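Local atomic coordinates of ALBA-Domain Protein (Trypanosoma brucei, PDB entry 7DL8), a protein that probably binds RNA and belongs to the Alba family of small nucleic-acid-binding proteins. Residues Val16-Val26 / Glu51-Gln62. Residues are numbered along the deposited sequence; the frame is centred on the assembly and turned at random.
Sequences VGYRGTKFLFV and EAVSVVEMLKDQ
K22 NZ is gripped by two backbone carbonyls of the second subunit, Y18 O in a hydrogen bond and G20 O in a weak one, while the aliphatic part of the same side chain lies against M58 and S54. With CG flanked by both the backbone N and C (chi1 65°), the lysine chain runs roughly perpendicular to the M58 side chain, and its CD stands 4.1 Å from M58 SD. Nearer the backbone, K22 CB meets V55 CG2 at 3.8 Å. The methionine bends at its last torsion and brings CE obliquely to the CD1-CE1 side of F23, a Met-aromatic contact with SD 5.3 Å from the centroid of the F23 ring. R74 of the third subunit also packs on M58.

As in the Alba fold, helices 22-34 and 49-61 lie against one sheet; here the first turn of helix 22-34, reached from strand 13-16 through a loop, packs on helix 49-61. The axes of segments 22-26 and 51-61 approach to 9.3 Å at 56°. V26 fits between successive turns of the second helix: its CG2 is 3.5 Å from V55 O and also touches V55 CG1, whereas V26 CG1 reaches L59 CD2 at 3.9 Å. L59 also packs on V65 of strand 65-76.

At the strand end, V16 CG1 presses on the carboxylate of E51, 3.6 Å from CD, and V16 CB and CG2 rest against CA and CB of A52. E51 runs extended from a CG anti to its backbone N (chi1 -173°), which carries OE2 to the edge of the F25 ring, 4.0 Å from F25 CE2. V16 CA lies over one face of that ring, toward its rim, and V16 itself pairs through its backbone with S43 of strand 39-45.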
loop_
_atom_site.group_PDB
_atom_site.type_symbol
_atom_site.label_atom_id
_atom_site.label_comp_id
_atom_site.label_asym_id
_atom_site.label_seq_id
_atom_site.Cartn_x
_atom_site.Cartn_y
_atom_site.Cartn_z
ATOM N N VAL A 16 3.272 -13.167 -3.551
ATOM C CA VAL A 16 2.175 -12.319 -3.100
ATOM C C VAL A 16 2.061 -11.136 -4.050
ATOM O O VAL A 16 3.050 -10.446 -4.328
ATOM C CB VAL A 16 2.395 -11.861 -1.651
ATOM C CG1 VAL A 16 1.273 -10.931 -1.217
ATOM C CG2 VAL A 16 2.479 -13.065 -0.728
ATOM N N GLY A 17 0.856 -10.900 -4.547
ATOM C CA GLY A 17 0.640 -9.895 -5.559
ATOM C C GLY A 17 -0.821 -9.523 -5.644
ATOM O O GLY A 17 -1.627 -9.881 -4.783
ATOM N N TYR A 18 -1.152 -8.799 -6.710
ATOM C CA TYR A 18 -2.499 -8.279 -6.881
ATOM C C TYR A 18 -3.429 -9.296 -7.521
ATOM O O TYR A 18 -4.648 -9.101 -7.493
ATOM C CB TYR A 18 -2.463 -7.035 -7.769
ATOM C CG TYR A 18 -2.131 -7.380 -9.208
ATOM C CD1 TYR A 18 -0.843 -7.752 -9.573
ATOM C CD2 TYR A 18 -3.111 -7.371 -10.193
ATOM C CE1 TYR A 18 -0.534 -8.087 -10.876
ATOM C CE2 TYR A 18 -2.811 -7.707 -11.504
ATOM C CZ TYR A 18 -1.519 -8.059 -11.839
ATOM O OH TYR A 18 -1.210 -8.391 -13.139
ATOM N N ARG A 19 -2.885 -10.365 -8.105
ATOM C CA ARG A 19 -3.692 -11.430 -8.686
ATOM C C ARG A 19 -4.366 -12.297 -7.632
ATOM O O ARG A 19 -5.031 -13.278 -7.992
ATOM C CB ARG A 19 -2.821 -12.304 -9.590
ATOM C CG ARG A 19 -1.986 -11.526 -10.595
ATOM C CD ARG A 19 -2.716 -11.368 -11.916
ATOM N NE ARG A 19 -2.221 -12.301 -12.924
ATOM C CZ ARG A 19 -2.945 -12.753 -13.942
ATOM N NH1 ARG A 19 -4.202 -12.358 -14.089
ATOM N NH2 ARG A 19 -2.413 -13.600 -14.812
ATOM N N GLY A 20 -4.208 -11.968 -6.353
ATOM C CA GLY A 20 -4.787 -12.753 -5.281
ATOM C C GLY A 20 -4.902 -11.931 -4.018
ATOM O O GLY A 20 -4.418 -10.798 -3.935
ATOM N N THR A 21 -5.585 -12.510 -3.035
ATOM C CA THR A 21 -5.770 -11.924 -1.717
ATOM C C THR A 21 -4.780 -12.501 -0.713
ATOM O O THR A 21 -4.171 -13.550 -0.937
ATOM C CB THR A 21 -7.196 -12.164 -1.228
ATOM O OG1 THR A 21 -7.310 -13.508 -0.744
ATOM C CG2 THR A 21 -8.164 -11.978 -2.381
ATOM N N LYS A 22 -4.643 -11.798 0.416
ATOM C CA LYS A 22 -3.809 -12.291 1.508
ATOM C C LYS A 22 -4.377 -13.574 2.105
ATOM O O LYS A 22 -3.617 -14.429 2.575
ATOM C CB LYS A 22 -3.653 -11.215 2.586
ATOM C CG LYS A 22 -4.939 -10.845 3.313
ATOM C CD LYS A 22 -4.771 -9.566 4.123
ATOM C CE LYS A 22 -5.995 -9.296 4.987
ATOM N NZ LYS A 22 -6.837 -8.201 4.431
ATOM N N PHE A 23 -5.706 -13.718 2.112
ATOM C CA PHE A 23 -6.315 -14.938 2.633
ATOM C C PHE A 23 -5.964 -16.138 1.762
ATOM O O PHE A 23 -5.761 -17.246 2.271
ATOM C CB PHE A 23 -7.833 -14.777 2.714
ATOM C CG PHE A 23 -8.284 -13.634 3.577
ATOM C CD1 PHE A 23 -8.306 -13.753 4.957
ATOM C CD2 PHE A 23 -8.692 -12.440 3.007
ATOM C CE1 PHE A 23 -8.728 -12.702 5.752
ATOM C CE2 PHE A 23 -9.112 -11.384 3.795
ATOM C CZ PHE A 23 -9.129 -11.516 5.169
ATOM N N LEU A 24 -5.884 -15.934 0.446
ATOM C CA LEU A 24 -5.560 -17.032 -0.457
ATOM C C LEU A 24 -4.109 -17.470 -0.300
ATOM O O LEU A 24 -3.814 -18.670 -0.312
ATOM C CB LEU A 24 -5.851 -16.621 -1.901
ATOM C CG LEU A 24 -5.402 -17.578 -3.006
ATOM C CD1 LEU A 24 -6.065 -18.938 -2.846
ATOM C CD2 LEU A 24 -5.708 -16.987 -4.373
ATOM N N PHE A 25 -3.187 -16.513 -0.148
ATOM C CA PHE A 25 -1.781 -16.871 0.004
ATOM C C PHE A 25 -1.506 -17.526 1.352
ATOM O O PHE A 25 -0.611 -18.372 1.455
ATOM C CB PHE A 25 -0.893 -15.636 -0.165
ATOM C CG PHE A 25 -1.044 -14.955 -1.495
ATOM C CD1 PHE A 25 -0.991 -15.683 -2.672
ATOM C CD2 PHE A 25 -1.225 -13.584 -1.568
ATOM C CE1 PHE A 25 -1.129 -15.057 -3.898
ATOM C CE2 PHE A 25 -1.364 -12.951 -2.789
ATOM C CZ PHE A 25 -1.314 -13.689 -3.956
ATOM N N VAL A 26 -2.259 -17.152 2.390
ATOM C CA VAL A 26 -2.153 -17.844 3.671
ATOM C C VAL A 26 -2.611 -19.291 3.536
ATOM O O VAL A 26 -1.966 -20.215 4.047
ATOM C CB VAL A 26 -2.955 -17.090 4.751
ATOM C CG1 VAL A 26 -3.220 -17.989 5.948
ATOM C CG2 VAL A 26 -2.214 -15.833 5.182
ATOM N N GLU A 51 2.366 -6.335 1.832
ATOM C CA GLU A 51 1.329 -7.361 1.814
ATOM C C GLU A 51 1.911 -8.748 2.059
ATOM O O GLU A 51 1.260 -9.591 2.688
ATOM C CB GLU A 51 0.583 -7.321 0.478
ATOM C CG GLU A 51 -0.625 -8.239 0.393
ATOM C CD GLU A 51 -1.195 -8.322 -1.013
ATOM O OE1 GLU A 51 -0.851 -7.457 -1.846
ATOM O OE2 GLU A 51 -1.982 -9.253 -1.286
ATOM N N ALA A 52 3.130 -9.005 1.575
ATOM C CA ALA A 52 3.797 -10.266 1.885
ATOM C C ALA A 52 4.100 -10.383 3.373
ATOM O O ALA A 52 4.089 -11.491 3.921
ATOM C CB ALA A 52 5.082 -10.402 1.074
ATOM N N VAL A 53 4.384 -9.259 4.033
ATOM C CA VAL A 53 4.637 -9.282 5.469
ATOM C C VAL A 53 3.349 -9.574 6.228
ATOM O O VAL A 53 3.351 -10.302 7.228
ATOM C CB VAL A 53 5.275 -7.952 5.915
ATOM C CG1 VAL A 53 5.287 -7.839 7.434
ATOM C CG2 VAL A 53 6.684 -7.827 5.356
ATOM N N SER A 54 2.226 -9.032 5.752
ATOM C CA SER A 54 0.947 -9.298 6.401
ATOM C C SER A 54 0.530 -10.756 6.250
ATOM O O SER A 54 -0.105 -11.311 7.154
ATOM C CB SER A 54 -0.130 -8.375 5.830
ATOM O OG SER A 54 -1.427 -8.909 6.040
ATOM N N VAL A 55 0.883 -11.390 5.131
ATOM C CA VAL A 55 0.577 -12.807 4.951
ATOM C C VAL A 55 1.329 -13.648 5.976
ATOM O O VAL A 55 0.775 -14.590 6.557
ATOM C CB VAL A 55 0.897 -13.244 3.509
ATOM C CG1 VAL A 55 1.000 -14.758 3.412
ATOM C CG2 VAL A 55 -0.161 -12.719 2.551
ATOM N N VAL A 56 2.590 -13.301 6.240
ATOM C CA VAL A 56 3.388 -14.072 7.187
ATOM C C VAL A 56 2.942 -13.791 8.617
ATOM O O VAL A 56 2.886 -14.701 9.454
ATOM C CB VAL A 56 4.884 -13.771 6.987
ATOM C CG1 VAL A 56 5.712 -14.357 8.123
ATOM C CG2 VAL A 56 5.358 -14.305 5.643
ATOM N N GLU A 57 2.608 -12.533 8.919
ATOM C CA GLU A 57 2.129 -12.200 10.257
ATOM C C GLU A 57 0.803 -12.887 10.562
ATOM O O GLU A 57 0.558 -13.281 11.708
ATOM C CB GLU A 57 1.995 -10.685 10.410
ATOM C CG GLU A 57 3.321 -9.948 10.559
ATOM C CD GLU A 57 4.215 -10.548 11.629
ATOM O OE1 GLU A 57 3.730 -10.774 12.758
ATOM O OE2 GLU A 57 5.407 -10.788 11.343
ATOM N N MET A 58 -0.059 -13.043 9.556
ATOM C CA MET A 58 -1.298 -13.787 9.756
ATOM C C MET A 58 -1.015 -15.246 10.089
ATOM O O MET A 58 -1.655 -15.824 10.976
ATOM C CB MET A 58 -2.179 -13.685 8.512
ATOM C CG MET A 58 -2.953 -12.385 8.405
ATOM S SD MET A 58 -4.104 -12.391 7.019
ATOM C CE MET A 58 -5.242 -13.672 7.540
ATOM N N LEU A 59 -0.058 -15.856 9.387
ATOM C CA LEU A 59 0.334 -17.225 9.707
ATOM C C LEU A 59 0.948 -17.312 11.098
ATOM O O LEU A 59 0.789 -18.327 11.784
ATOM C CB LEU A 59 1.310 -17.757 8.656
ATOM C CG LEU A 59 0.747 -17.981 7.253
ATOM C CD1 LEU A 59 1.807 -17.694 6.205
ATOM C CD2 LEU A 59 0.221 -19.399 7.118
ATOM N N LYS A 60 1.657 -16.262 11.524
ATOM C CA LYS A 60 2.237 -16.243 12.863
ATOM C C LYS A 60 1.169 -16.080 13.941
ATOM O O LYS A 60 1.301 -16.653 15.027
ATOM C CB LYS A 60 3.292 -15.139 12.959
ATOM C CG LYS A 60 4.600 -15.509 12.262
ATOM C CD LYS A 60 5.518 -14.319 12.058
ATOM C CE LYS A 60 6.065 -13.790 13.372
ATOM N NZ LYS A 60 6.836 -12.536 13.156
ATOM N N ASP A 61 0.124 -15.296 13.669
ATOM C CA ASP A 61 -0.977 -15.155 14.626
ATOM C C ASP A 61 -1.702 -16.476 14.834
ATOM O O ASP A 61 -2.137 -16.791 15.947
ATOM C CB ASP A 61 -1.982 -14.111 14.151
ATOM C CG ASP A 61 -1.590 -12.697 14.503
ATOM O OD1 ASP A 61 -0.608 -12.500 15.240
ATOM O OD2 ASP A 61 -2.309 -11.762 14.056
ATOM N N GLN A 62 -1.877 -17.243 13.773
ATOM C CA GLN A 62 -2.473 -18.570 13.871
ATOM C C GLN A 62 -1.499 -19.606 14.416
ATOM O O GLN A 62 -1.869 -20.784 14.526
ATOM C CB GLN A 62 -3.004 -19.026 12.498
ATOM C CG GLN A 62 -3.986 -18.059 11.851
ATOM C CD GLN A 62 -4.424 -18.499 10.458
ATOM O OE1 GLN A 62 -4.282 -19.665 10.090
ATOM N NE2 GLN A 62 -4.949 -17.562 9.675
#